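Local structure of 2,3,4,5-tetrahydropyridine-2,6-dicarboxylate N-succinyltransferase (2RIJ) at residues Gly310-Asp316 against Leu357-Arg363; Thr325-Asp331 against Met371-Lys377; Ser243-Ala249 against Glu258-Ser264; Asn289-Val293 against Gly306-Gly310; Val153-Ser157 against Ser263-Val267. The protein probably catalyses the succinyl-CoA-dependent succinylation of tetrahydrodipicolinate, the first step of the succinylase route to lysine. All blocks are in the same frame, centred on the assembly; numbering follows the deposited sequence. Where two conformers were deposited one is given.

Contacts 3 and 4 and one side of contact 5 lie on a left-handed parallel beta-helix; contacts 1 and 2 carry it into the C-terminal strands. Contacts 3 and 5, centres about 10 Å apart, share Ser263 and Ser264, and a hydrogen bond from Arg156 to Asn248 joins them. Arg156 also reaches Ser292 of contact 4, about 11 Å from contact 5 between centres. Contact 4 runs into contact 1 through Gly310, with Leu309 packed on Phe362. Contacts 1 and 2, centres about 9 Å apart, meet where strands 360-364 and 371-375 pair. Of the predicted functional residues, contact 3 holds Glu258 and Arg260 and contact 1 holds Asp316 and Arg363; their centres are about 20 Å apart.

Contact 1: Gly310-Asp316 against Leu357-Arg363; sequences GDNCIVD and LNGLHFR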
# COMPACT_ATOMS: atom_id res chain seq x y z
N GLY A 310 -1.66 16.82 -23.48
CA GLY A 310 -0.86 17.79 -24.21
C GLY A 310 0.30 17.13 -24.92
O GLY A 310 0.26 15.92 -25.23
N ASP A 311 1.33 17.89 -25.20
CA ASP A 311 2.47 17.37 -25.90
C ASP A 311 3.44 16.65 -24.99
O ASP A 311 3.55 16.95 -23.82
CB ASP A 311 3.24 18.50 -26.56
CG ASP A 311 2.42 19.26 -27.58
OD1 ASP A 311 1.48 18.75 -28.21
OD2 ASP A 311 2.74 20.44 -27.74
N ASN A 312 4.18 15.72 -25.56
CA ASN A 312 5.20 14.99 -24.84
C ASN A 312 4.76 14.24 -23.60
O ASN A 312 5.51 14.18 -22.59
CB ASN A 312 6.31 15.95 -24.46
CG ASN A 312 6.84 16.74 -25.65
OD1 ASN A 312 6.77 17.95 -25.68
ND2 ASN A 312 7.39 16.04 -26.61
N CYS A 313 3.56 13.67 -23.63
CA CYS A 313 3.07 12.87 -22.54
C CYS A 313 3.35 11.40 -22.78
O CYS A 313 3.42 10.94 -23.92
CB CYS A 313 1.57 13.07 -22.32
SG CYS A 313 1.09 14.71 -21.75
N ILE A 314 3.50 10.65 -21.69
CA ILE A 314 3.74 9.22 -21.75
C ILE A 314 2.73 8.52 -20.87
O ILE A 314 2.49 8.94 -19.74
CB ILE A 314 5.12 8.85 -21.25
CG1 ILE A 314 6.20 9.52 -22.10
CG2 ILE A 314 5.32 7.30 -21.25
CD1 ILE A 314 7.56 9.23 -21.55
N VAL A 315 2.09 7.51 -21.43
CA VAL A 315 1.23 6.59 -20.66
C VAL A 315 1.92 5.23 -20.75
O VAL A 315 2.10 4.66 -21.83
CB VAL A 315 -0.19 6.51 -21.19
CG1 VAL A 315 -1.04 5.52 -20.38
CG2 VAL A 315 -0.88 7.90 -21.16
N ASP A 316 2.32 4.73 -19.60
CA ASP A 316 3.03 3.42 -19.60
C ASP A 316 2.11 2.28 -20.07
O ASP A 316 0.86 2.29 -19.88
CB ASP A 316 3.54 3.06 -18.20
CG ASP A 316 4.85 3.78 -17.80
OD1 ASP A 316 5.47 4.57 -18.57
OD2 ASP A 316 5.26 3.51 -16.65
N LEU A 357 -2.56 18.84 -20.23
CA LEU A 357 -1.23 19.30 -19.76
C LEU A 357 -0.08 18.66 -20.53
O LEU A 357 -0.20 17.53 -21.03
CB LEU A 357 -1.07 19.06 -18.26
CG LEU A 357 -2.12 19.71 -17.35
CD1 LEU A 357 -1.93 19.28 -15.91
CD2 LEU A 357 -2.08 21.26 -17.50
N ASN A 358 1.06 19.36 -20.59
CA ASN A 358 2.25 18.87 -21.31
C ASN A 358 3.23 18.17 -20.40
O ASN A 358 3.39 18.55 -19.22
CB ASN A 358 2.99 20.07 -21.95
CG ASN A 358 2.09 20.90 -22.81
OD1 ASN A 358 1.47 20.41 -23.78
ND2 ASN A 358 2.00 22.17 -22.49
N GLY A 359 3.97 17.21 -20.95
CA GLY A 359 5.07 16.59 -20.22
C GLY A 359 4.71 15.62 -19.11
O GLY A 359 5.54 15.31 -18.27
N LEU A 360 3.47 15.13 -19.11
CA LEU A 360 3.00 14.20 -18.09
C LEU A 360 3.48 12.78 -18.37
O LEU A 360 3.54 12.31 -19.51
CB LEU A 360 1.47 14.17 -17.99
CG LEU A 360 0.72 15.49 -17.72
CD1 LEU A 360 -0.78 15.21 -17.54
CD2 LEU A 360 1.24 16.15 -16.46
N HIS A 361 3.78 12.09 -17.30
CA HIS A 361 4.15 10.69 -17.36
C HIS A 361 3.28 9.94 -16.39
O HIS A 361 3.44 10.06 -15.17
CB HIS A 361 5.63 10.50 -17.08
CG HIS A 361 6.10 9.08 -17.25
ND1 HIS A 361 7.43 8.74 -17.15
CD2 HIS A 361 5.44 7.94 -17.58
CE1 HIS A 361 7.55 7.44 -17.36
NE2 HIS A 361 6.36 6.94 -17.66
N PHE A 362 2.34 9.17 -16.93
CA PHE A 362 1.44 8.35 -16.14
C PHE A 362 2.05 6.94 -15.99
O PHE A 362 2.40 6.27 -16.96
CB PHE A 362 0.03 8.25 -16.74
CG PHE A 362 -0.71 9.58 -16.81
CD1 PHE A 362 -1.44 10.02 -15.72
CD2 PHE A 362 -0.66 10.39 -17.94
CE1 PHE A 362 -2.12 11.23 -15.76
CE2 PHE A 362 -1.36 11.60 -17.98
CZ PHE A 362 -2.08 12.00 -16.90
N ARG A 363 2.21 6.55 -14.75
CA ARG A 363 2.87 5.28 -14.40
C ARG A 363 2.30 4.73 -13.11
O ARG A 363 1.54 5.41 -12.42
CB ARG A 363 4.37 5.47 -14.32
CG ARG A 363 4.85 6.58 -13.43
CD ARG A 363 6.38 6.61 -13.51
NE ARG A 363 6.96 7.68 -12.70
CZ ARG A 363 7.11 7.62 -11.38
NH1 ARG A 363 6.71 6.54 -10.69
NH2 ARG A 363 7.67 8.64 -10.74
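Strand 314-315 of the left-handed beta-helix pairs in parallel with strand 360-363, Ile314 opposite His361 and Val315 opposite Phe362. The evidence is an alternating set of backbone bonds: Ile314 N to Leu360 O at 2.7 Å, Phe362 N to Ile314 O at 2.8 Å and Asp316 N to Phe362 O at 3.1 Å. On the face carrying Ile314, the imidazole of His361 swings forward, CG anti to the backbone N (chi1 -175°), and donates from NE2 to Asp316 OD1 at 2.7 Å. That bond is fairly straight (163°) and lies close to the ring plane. It meets OD1 from above the carboxylate plane, and the ring and carboxylate planes are 74° apart. Ile314 CB sits over one ring face, 4.2 Å from the His361 centroid, and Arg363 CD lies 4.1 Å above the other, so the imidazole is held between aliphatic groups. On the opposite face Val315 CG2 approaches the Phe362 ring obliquely, and that ring also meets Phe327 edge-to-face. Before the strands, Asn358 OD1 takes the N-H of Asp311 on an in-plane lone pair at 2.9 Å, while Leu360 N makes only a weak bond to Cys313 SG, 3.6 Å. Asp316 and Arg363 are both predicted to bind succinyl-CoA, consistent with a succinyl-CoA site beside this parallel pairing, in the left-handed beta-helix of the hexapeptide-repeat acyltransferases.

Contact 2: Thr325-Asp331 against Met371-Lys377; sequences TKFLLKD and MIVALNK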
# COMPACT_ATOMS: atom_id res chain seq x y z
N THR A 325 -9.90 8.32 -12.57
CA THR A 325 -8.72 7.81 -11.92
C THR A 325 -8.00 8.90 -11.14
O THR A 325 -7.81 10.01 -11.64
CB THR A 325 -7.74 7.21 -12.95
OG1 THR A 325 -8.48 6.43 -13.86
CG2 THR A 325 -6.70 6.40 -12.30
N LYS A 326 -7.59 8.57 -9.92
CA LYS A 326 -6.78 9.49 -9.12
C LYS A 326 -5.30 9.15 -9.25
O LYS A 326 -4.92 7.98 -9.27
CB LYS A 326 -7.19 9.44 -7.67
CG LYS A 326 -8.61 9.95 -7.43
CD LYS A 326 -9.03 9.64 -5.99
CE LYS A 326 -10.39 10.18 -5.71
NZ LYS A 326 -10.66 9.97 -4.27
N PHE A 327 -4.49 10.20 -9.33
CA PHE A 327 -3.04 10.11 -9.47
C PHE A 327 -2.36 10.95 -8.42
O PHE A 327 -2.80 12.07 -8.12
CB PHE A 327 -2.58 10.64 -10.85
CG PHE A 327 -3.13 9.84 -11.99
CD1 PHE A 327 -2.48 8.67 -12.43
CD2 PHE A 327 -4.35 10.18 -12.57
CE1 PHE A 327 -3.01 7.92 -13.45
CE2 PHE A 327 -4.88 9.39 -13.58
CZ PHE A 327 -4.23 8.28 -14.00
N LEU A 328 -1.24 10.42 -7.93
CA LEU A 328 -0.37 11.11 -7.00
C LEU A 328 0.65 11.87 -7.83
O LEU A 328 1.36 11.26 -8.64
CB LEU A 328 0.35 10.10 -6.08
CG LEU A 328 1.32 10.63 -5.02
CD1 LEU A 328 0.57 11.32 -3.94
CD2 LEU A 328 2.18 9.51 -4.42
N LEU A 329 0.70 13.18 -7.63
CA LEU A 329 1.58 14.05 -8.40
C LEU A 329 3.02 13.99 -7.90
O LEU A 329 3.25 14.10 -6.70
CB LEU A 329 1.11 15.50 -8.32
CG LEU A 329 2.00 16.51 -9.07
CD1 LEU A 329 1.71 16.32 -10.53
CD2 LEU A 329 1.74 17.94 -8.62
N LYS A 330 3.97 13.84 -8.82
CA LYS A 330 5.38 13.97 -8.52
C LYS A 330 5.97 14.99 -9.45
O LYS A 330 5.39 15.31 -10.49
CB LYS A 330 6.08 12.62 -8.62
CG LYS A 330 5.46 11.62 -7.62
CD LYS A 330 6.40 10.60 -7.14
CE LYS A 330 5.71 9.64 -6.13
NZ LYS A 330 5.30 10.29 -4.83
N ASP A 331 7.12 15.54 -9.10
CA ASP A 331 7.83 16.49 -9.97
C ASP A 331 7.05 17.78 -10.21
O ASP A 331 7.12 18.36 -11.29
CB ASP A 331 8.17 15.84 -11.34
CG ASP A 331 8.95 14.54 -11.20
OD1 ASP A 331 9.94 14.54 -10.47
OD2 ASP A 331 8.57 13.49 -11.81
N MSE A 371 -1.08 4.90 -8.32
CA MSE A 371 -1.05 5.54 -9.62
C MSE A 371 -0.37 6.90 -9.49
O MSE A 371 -0.73 7.73 -8.62
CB MSE A 371 -2.45 5.68 -10.21
CG MSE A 371 -3.15 4.38 -10.46
SE MSE A 371 -2.23 3.35 -11.80
CE MSE A 371 -2.70 4.26 -13.39
N ILE A 372 0.62 7.12 -10.34
CA ILE A 372 1.41 8.38 -10.31
C ILE A 372 1.26 9.19 -11.59
O ILE A 372 1.18 8.65 -12.67
CB ILE A 372 2.93 8.09 -10.04
CG1 ILE A 372 3.14 7.72 -8.57
CG2 ILE A 372 3.84 9.30 -10.44
CD1 ILE A 372 4.41 6.93 -8.32
N VAL A 373 1.23 10.51 -11.44
CA VAL A 373 1.46 11.40 -12.56
C VAL A 373 2.77 12.16 -12.24
O VAL A 373 2.90 12.77 -11.16
CB VAL A 373 0.29 12.33 -12.90
CG1 VAL A 373 -0.12 13.27 -11.69
CG2 VAL A 373 0.64 13.11 -14.17
N ALA A 374 3.75 12.06 -13.13
CA ALA A 374 5.11 12.58 -12.91
C ALA A 374 5.61 13.33 -14.16
O ALA A 374 4.87 13.47 -15.14
CB ALA A 374 6.06 11.45 -12.54
N LEU A 375 6.87 13.77 -14.15
CA LEU A 375 7.45 14.42 -15.30
C LEU A 375 7.97 13.39 -16.30
O LEU A 375 8.68 12.46 -15.95
CB LEU A 375 8.61 15.35 -14.89
CG LEU A 375 9.44 16.03 -15.98
CD1 LEU A 375 8.67 17.17 -16.64
CD2 LEU A 375 10.83 16.46 -15.41
N ASN A 376 7.63 13.59 -17.56
CA ASN A 376 8.32 12.92 -18.63
C ASN A 376 9.71 13.58 -18.72
O ASN A 376 9.83 14.72 -19.16
CB ASN A 376 7.56 13.06 -19.93
CG ASN A 376 8.36 12.56 -21.14
OD1 ASN A 376 9.45 11.99 -20.97
ND2 ASN A 376 7.84 12.81 -22.33
N LYS A 377 10.74 12.87 -18.29
CA LYS A 377 12.08 13.46 -18.24
C LYS A 377 12.49 14.07 -19.58
O LYS A 377 13.01 15.19 -19.62
CB LYS A 377 13.11 12.43 -17.75
CG LYS A 377 12.73 11.71 -16.42
CD LYS A 377 12.38 12.63 -15.24
CE LYS A 377 11.78 11.85 -14.02
NZ LYS A 377 10.24 11.92 -13.80
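Phe327 and Met371, the latter present as selenomethionine, lie side by side and point the same way, with Phe327 CE1 3.7 Å from Met371 CE. The methyl approaches the ring obliquely. Val373 keeps CG1 between its backbone N and carbonyl carbon (chi1 59°), which sets that methyl 3.7 Å from Phe327 CB. Behind these side chains the strands run in parallel, joined by Leu328 N to Met371 O at 2.8 Å, Val373 N to Leu328 O at 2.9 Å and Lys330 N to Val373 O at 2.8 Å. Beyond the strand the Asp331 side chain crosses those of Leu375 and Lys377 at about a right angle. Its OD2 takes the N-H of Leu375 at 2.9 Å on the anti side, almost straight (176°), and the ammonium NZ of Lys377 at 3.0 Å, which comes from above the carboxylate plane (45° out of it). Lys377 NZ also donates to Leu375 O, closing a small polar cluster. At the other end Lys326 NZ forms a salt bridge with Glu347 of the third subunit. With an ammonium and a backbone N-H both directed at one oxygen, Asp331 would be expected to remain ionised.

Contact 3: Ser243-Ala249 against Glu258-Ser264; sequences SYVNFNA and EGRISSS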
# COMPACT_ATOMS: atom_id res chain seq x y z
N SER A 243 -5.53 -2.44 -34.02
CA SER A 243 -5.74 -1.04 -34.28
C SER A 243 -7.13 -0.74 -34.79
O SER A 243 -7.86 -1.61 -35.26
CB SER A 243 -4.76 -0.53 -35.33
OG SER A 243 -3.45 -1.01 -35.09
N TYR A 244 -7.46 0.54 -34.78
CA TYR A 244 -8.64 1.01 -35.46
C TYR A 244 -8.54 2.53 -35.58
O TYR A 244 -8.03 3.18 -34.70
CB TYR A 244 -9.92 0.65 -34.73
CG TYR A 244 -11.17 0.78 -35.61
CD1 TYR A 244 -11.28 0.03 -36.76
CD2 TYR A 244 -12.20 1.66 -35.31
CE1 TYR A 244 -12.34 0.15 -37.60
CE2 TYR A 244 -13.32 1.76 -36.14
CZ TYR A 244 -13.39 1.01 -37.27
OH TYR A 244 -14.47 1.09 -38.10
N VAL A 245 -9.01 3.06 -36.70
CA VAL A 245 -9.32 4.51 -36.84
C VAL A 245 -10.75 4.64 -37.35
O VAL A 245 -11.11 4.23 -38.48
CB VAL A 245 -8.37 5.23 -37.72
CG1 VAL A 245 -8.57 6.77 -37.61
CG2 VAL A 245 -6.87 4.79 -37.41
N ASN A 246 -11.59 5.21 -36.50
CA ASN A 246 -12.98 5.40 -36.81
C ASN A 246 -13.18 6.70 -37.64
O ASN A 246 -12.23 7.47 -37.93
CB ASN A 246 -13.77 5.45 -35.51
CG ASN A 246 -15.22 4.96 -35.64
OD1 ASN A 246 -15.79 4.97 -36.70
ND2 ASN A 246 -15.77 4.45 -34.54
N PHE A 247 -14.40 6.92 -38.09
CA PHE A 247 -14.68 8.14 -38.83
C PHE A 247 -14.56 9.36 -37.92
O PHE A 247 -14.74 9.25 -36.68
CB PHE A 247 -16.05 8.09 -39.51
CG PHE A 247 -17.19 8.30 -38.60
CD1 PHE A 247 -17.78 7.24 -37.98
CD2 PHE A 247 -17.69 9.57 -38.39
CE1 PHE A 247 -18.86 7.43 -37.14
CE2 PHE A 247 -18.79 9.77 -37.58
CZ PHE A 247 -19.35 8.70 -36.94
N ASN A 248 -14.20 10.50 -38.54
CA ASN A 248 -13.94 11.76 -37.82
C ASN A 248 -12.89 11.54 -36.68
O ASN A 248 -13.01 12.12 -35.59
CB ASN A 248 -15.26 12.30 -37.26
CG ASN A 248 -15.20 13.75 -36.90
OD1 ASN A 248 -14.55 14.57 -37.57
ND2 ASN A 248 -15.90 14.09 -35.81
N ALA A 249 -11.88 10.72 -36.97
CA ALA A 249 -10.77 10.44 -36.08
C ALA A 249 -9.52 10.34 -36.92
O ALA A 249 -9.58 10.05 -38.11
CB ALA A 249 -10.97 9.09 -35.30
N GLU A 258 -0.88 1.48 -33.64
CA GLU A 258 -1.06 0.09 -33.36
C GLU A 258 -2.21 -0.17 -32.38
O GLU A 258 -2.44 -1.31 -31.92
CB GLU A 258 0.22 -0.51 -32.87
CG GLU A 258 1.39 -0.04 -33.62
CD GLU A 258 2.62 -0.89 -33.31
OE1 GLU A 258 2.54 -2.10 -33.55
OE2 GLU A 258 3.63 -0.38 -32.82
N GLY A 259 -2.96 0.87 -32.12
CA GLY A 259 -4.13 0.83 -31.23
C GLY A 259 -5.32 1.56 -31.82
O GLY A 259 -5.36 1.86 -33.03
N ARG A 260 -6.31 1.83 -30.97
CA ARG A 260 -7.65 2.17 -31.41
C ARG A 260 -7.96 3.63 -31.14
O ARG A 260 -7.91 4.09 -29.99
CB ARG A 260 -8.65 1.26 -30.70
CG ARG A 260 -8.42 -0.20 -31.09
CD ARG A 260 -9.30 -1.12 -30.31
NE ARG A 260 -8.95 -1.16 -28.89
CZ ARG A 260 -8.04 -1.98 -28.35
NH1 ARG A 260 -7.28 -2.77 -29.09
NH2 ARG A 260 -7.86 -2.00 -27.02
N ILE A 261 -8.25 4.34 -32.21
CA ILE A 261 -8.61 5.75 -32.16
C ILE A 261 -10.10 5.89 -32.41
O ILE A 261 -10.58 5.78 -33.55
CB ILE A 261 -7.84 6.58 -33.18
CG1 ILE A 261 -6.35 6.27 -33.10
CG2 ILE A 261 -8.08 8.09 -32.94
CD1 ILE A 261 -5.47 7.00 -34.09
N SER A 262 -10.84 6.22 -31.35
CA SER A 262 -12.31 6.41 -31.44
C SER A 262 -12.69 7.69 -32.16
O SER A 262 -11.92 8.64 -32.29
CB SER A 262 -12.94 6.47 -30.02
OG SER A 262 -12.77 5.23 -29.33
N SER A 263 -13.93 7.73 -32.64
CA SER A 263 -14.45 8.91 -33.31
C SER A 263 -14.29 10.12 -32.42
O SER A 263 -14.51 10.05 -31.21
CB SER A 263 -15.93 8.70 -33.69
OG SER A 263 -16.02 7.93 -34.87
N SER A 264 -13.88 11.24 -33.03
CA SER A 264 -13.60 12.52 -32.42
C SER A 264 -12.20 12.63 -31.82
O SER A 264 -11.81 13.72 -31.49
CB SER A 264 -14.64 12.95 -31.38
OG SER A 264 -15.83 13.21 -32.05
O HOH W 1 -16.02 5.78 -31.48
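Glu258, predicted to form the acyl-anhydride intermediate, borders Ser243, but its CB points away from the 243-249 segment. At Gly259 the pairing begins: its carbonyl O accepts the N-H of Tyr244 at 3.0 Å. Arg260 then lays CG 4.0 Å from Tyr244 CB before its chain bends at chi3 (-68°). The guanidinium is thereby carried to partners beyond the segment, with NH1 on Ala242 O and NH2 shared between Ser278 OG and Asn302 OD1 of the second subunit, in a predicted succinyl-CoA site at a subunit boundary. Ile261 is bonded through both its N and its O, N to Tyr244 O at 2.8 Å, nearly straight at 174°, and O to Asn246 N at 3.2 Å. These bonds of a parallel pairing join successive coils of the left-handed beta-helix, and Ile261 shares its sheet face with buried Val245. Its CG2 also meets Ala249 CB at 3.9 Å. Ser262 meets the other segment through its carbonyl O, which lies against Ala249 CB. Ser263 occupies two conformations, so the bond from its OG to Phe247 O at 2.6 Å is tentative; in that position OG stands over one face of the Phe247 ring, which itself stacks on Phe205. The backbone N of Ser263 donates to a water at 3.1 Å that receives a weak bond from Asn246 ND2. At Ser264, the backbone N donates to Asn248 O at 2.8 Å.

Contact 4: Asn289-Val293 against Gly306-Gly310; sequences NAISV and GIPLG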
# COMPACT_ATOMS: atom_id res chain seq x y z
N ASN A 289 -16.36 17.17 -24.07
CA ASN A 289 -15.58 17.54 -25.23
C ASN A 289 -14.78 16.36 -25.81
O ASN A 289 -14.68 15.29 -25.21
CB ASN A 289 -14.70 18.72 -24.85
CG ASN A 289 -15.54 19.91 -24.29
OD1 ASN A 289 -16.16 20.66 -25.05
ND2 ASN A 289 -15.60 20.02 -22.97
N ALA A 290 -14.23 16.58 -27.00
CA ALA A 290 -13.51 15.53 -27.74
C ALA A 290 -12.11 15.35 -27.12
O ALA A 290 -11.53 16.29 -26.61
CB ALA A 290 -13.43 15.94 -29.22
N ILE A 291 -11.57 14.15 -27.19
CA ILE A 291 -10.21 13.86 -26.70
C ILE A 291 -9.15 14.07 -27.80
O ILE A 291 -9.32 13.60 -28.91
CB ILE A 291 -10.18 12.44 -26.16
CG1 ILE A 291 -11.00 12.43 -24.86
CG2 ILE A 291 -8.76 11.94 -25.90
CD1 ILE A 291 -11.34 11.09 -24.39
N SER A 292 -8.11 14.84 -27.48
CA SER A 292 -6.95 15.06 -28.34
C SER A 292 -5.69 14.63 -27.59
O SER A 292 -5.57 14.89 -26.41
CB SER A 292 -6.80 16.55 -28.65
OG SER A 292 -7.89 17.06 -29.38
N VAL A 293 -4.78 13.96 -28.29
CA VAL A 293 -3.47 13.64 -27.76
C VAL A 293 -2.49 14.51 -28.55
O VAL A 293 -2.60 14.62 -29.78
CB VAL A 293 -3.24 12.13 -27.92
CG1 VAL A 293 -1.80 11.74 -27.80
CG2 VAL A 293 -4.17 11.35 -26.94
N GLY A 306 -8.22 8.01 -21.59
CA GLY A 306 -9.57 8.58 -21.50
C GLY A 306 -9.65 10.06 -21.24
O GLY A 306 -10.74 10.63 -21.02
N ILE A 307 -8.52 10.75 -21.36
CA ILE A 307 -8.48 12.21 -21.25
C ILE A 307 -7.62 12.84 -22.35
O ILE A 307 -6.75 12.18 -22.89
CB ILE A 307 -7.90 12.68 -19.86
CG1 ILE A 307 -6.45 12.21 -19.65
CG2 ILE A 307 -8.82 12.16 -18.68
CD1 ILE A 307 -5.74 12.82 -18.48
N PRO A 308 -7.88 14.10 -22.69
CA PRO A 308 -6.97 14.84 -23.53
C PRO A 308 -5.58 14.93 -22.91
O PRO A 308 -5.47 15.10 -21.69
CB PRO A 308 -7.64 16.22 -23.63
CG PRO A 308 -9.07 16.00 -23.24
CD PRO A 308 -9.04 14.90 -22.27
N LEU A 309 -4.54 14.77 -23.72
CA LEU A 309 -3.17 14.91 -23.29
C LEU A 309 -2.53 16.02 -24.10
O LEU A 309 -2.79 16.17 -25.30
CB LEU A 309 -2.42 13.60 -23.52
CG LEU A 309 -2.85 12.31 -22.86
CD1 LEU A 309 -2.01 11.11 -23.32
CD2 LEU A 309 -2.76 12.42 -21.30
N GLY A 310 -1.66 16.82 -23.48
CA GLY A 310 -0.86 17.79 -24.21
C GLY A 310 0.30 17.13 -24.92
O GLY A 310 0.26 15.92 -25.23
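Ile291 sets CG1 opposite its carbonyl carbon (chi1 -70°) and continues extended to CD1 (chi2 166°), a shape that spreads its branches over the loop 306-308. The terminal CD1 comes to 3.5 Å from Gly306 O, while the other branch, CG2, rests 3.6 Å from Ile307 O. CG1 of Ile291 lies 4.1 Å from Pro308 CD, and the two side chains cross at about a right angle. This is aliphatic packing against carbonyl oxygens and the ring of Pro308, and the Ile291 side chain contributes no polar bond. The backbone adds one hydrogen bond, from Leu309 N to Ser292 O at 2.9 Å. The same oxygen has Pro308 CA at 3.2 Å as a CA-H...O contact, so Pro308 meets the other segment through its ring carbons and its CA. Both segments fall within the hexapeptide-repeat region, and they belong to consecutive coils of the left-handed parallel beta-helix, strand 292-293 facing the loop that leads from strand 304-305 toward strand 314-315. Their touching parts diverge by 56° in end-to-end direction, and a single backbone hydrogen bond is the extent of the pairing between the two segments. Farther on, Val293 CG2 touches Leu309 CD1 at 4.2 Å, and Leu309 packs in turn on Phe362. Ile291 and Val293 make backbone bonds to Ile266 of the preceding coil. Pro308 also touches Leu283 and Lys355.

Contact 5: Val153-Ser157 against Ser263-Val267; sequences VPLRS and SSAIV
Arg156 and Ser264 bring the two backbones nearest, 6.4 Å between their CA atoms, and no backbone hydrogen bond joins the segments. Residues Pro154 to Ser157 form a type II beta turn, with Arg156 at positive phi (69°) as its third residue. Pro154 O receives both the N-H of Ser157 at 3.1 Å and the hydroxyl OG of Ser157 at 2.6 Å, a double closure that fixes the turn. Opposite, the chain bends at Ser264, also at positive phi, and straightens into strand 266-267. With CG anti to the carbonyl carbon (chi1 -52°) and the chain extended from CG to NE, Arg156 carries NE from the turn to Ser264 O. Its guanidinium grips that single oxygen side-on: NE lies 2.7 Å and NH2 2.9 Å from Ser264 O, which sits close to the guanidinium plane. Over one face of that plane, Ile266 CD1 stands above the centre, 3.3 Å from Arg156 CZ. Leu155 slides past Ile266 in the opposite direction, Leu155 CB being 3.9 Å from Ile266 CD1, so the isoleucine end is flanked by Leu155 and Arg156. Arg156 NH2 also bonds Ser292 OG, and Arg156 N bonds Asn248 OD1. The loop between helix 138-149 and helix 163-166, within the N-terminal family region, is thus set against the beta-helix where strand 266-267 lies between strands 250-251 and 292-293.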
# COMPACT_ATOMS: atom_id res chain seq x y z
N VAL A 153 -10.79 19.49 -45.19
CA VAL A 153 -11.20 20.13 -43.94
C VAL A 153 -10.60 19.37 -42.75
O VAL A 153 -10.31 18.16 -42.84
CB VAL A 153 -12.75 20.17 -43.77
CG1 VAL A 153 -13.44 20.91 -44.97
CG2 VAL A 153 -13.34 18.75 -43.53
N PRO A 154 -10.34 20.08 -41.64
CA PRO A 154 -9.82 19.41 -40.44
C PRO A 154 -10.81 18.52 -39.72
O PRO A 154 -12.03 18.71 -39.82
CB PRO A 154 -9.40 20.56 -39.52
CG PRO A 154 -9.46 21.79 -40.36
CD PRO A 154 -10.39 21.55 -41.47
N LEU A 155 -10.25 17.53 -39.03
CA LEU A 155 -11.03 16.65 -38.16
C LEU A 155 -11.90 17.49 -37.22
O LEU A 155 -11.48 18.58 -36.78
CB LEU A 155 -10.09 15.77 -37.36
CG LEU A 155 -9.46 14.61 -38.12
CD1 LEU A 155 -8.24 13.99 -37.39
CD2 LEU A 155 -10.58 13.57 -38.34
N ARG A 156 -13.11 17.01 -37.00
CA ARG A 156 -14.14 17.66 -36.15
C ARG A 156 -14.78 18.96 -36.66
O ARG A 156 -15.72 19.47 -36.04
CB ARG A 156 -13.61 17.93 -34.75
CG ARG A 156 -13.00 16.78 -34.03
CD ARG A 156 -12.47 17.36 -32.69
NE ARG A 156 -11.73 16.41 -31.94
CZ ARG A 156 -10.79 16.74 -31.06
NH1 ARG A 156 -10.48 18.00 -30.82
NH2 ARG A 156 -10.17 15.80 -30.41
N SER A 157 -14.34 19.44 -37.81
CA SER A 157 -14.68 20.77 -38.26
C SER A 157 -16.00 20.81 -39.03
O SER A 157 -16.48 21.90 -39.31
CB SER A 157 -13.52 21.32 -39.08
OG SER A 157 -13.51 20.75 -40.37
N SER A 263 -13.93 7.73 -32.64
CA SER A 263 -14.45 8.91 -33.31
C SER A 263 -14.29 10.12 -32.42
O SER A 263 -14.51 10.05 -31.21
CB SER A 263 -15.93 8.70 -33.69
OG SER A 263 -16.02 7.93 -34.87
N SER A 264 -13.88 11.24 -33.03
CA SER A 264 -13.60 12.52 -32.42
C SER A 264 -12.20 12.63 -31.82
O SER A 264 -11.81 13.72 -31.49
CB SER A 264 -14.64 12.95 -31.38
OG SER A 264 -15.83 13.21 -32.05
N ALA A 265 -11.46 11.54 -31.75
CA ALA A 265 -10.09 11.56 -31.16
C ALA A 265 -9.10 11.96 -32.24
O ALA A 265 -9.22 11.52 -33.41
CB ALA A 265 -9.74 10.21 -30.53
N ILE A 266 -8.15 12.81 -31.85
CA ILE A 266 -7.09 13.31 -32.70
C ILE A 266 -5.76 13.08 -32.01
O ILE A 266 -5.61 13.35 -30.81
CB ILE A 266 -7.22 14.84 -33.00
CG1 ILE A 266 -8.56 15.15 -33.71
CG2 ILE A 266 -6.07 15.32 -33.88
CD1 ILE A 266 -8.89 16.66 -33.80
N VAL A 267 -4.82 12.54 -32.78
CA VAL A 267 -3.47 12.21 -32.32
C VAL A 267 -2.46 13.08 -33.08
O VAL A 267 -2.45 13.10 -34.29
CB VAL A 267 -3.19 10.71 -32.48
CG1 VAL A 267 -1.78 10.33 -32.02
CG2 VAL A 267 -4.27 9.87 -31.73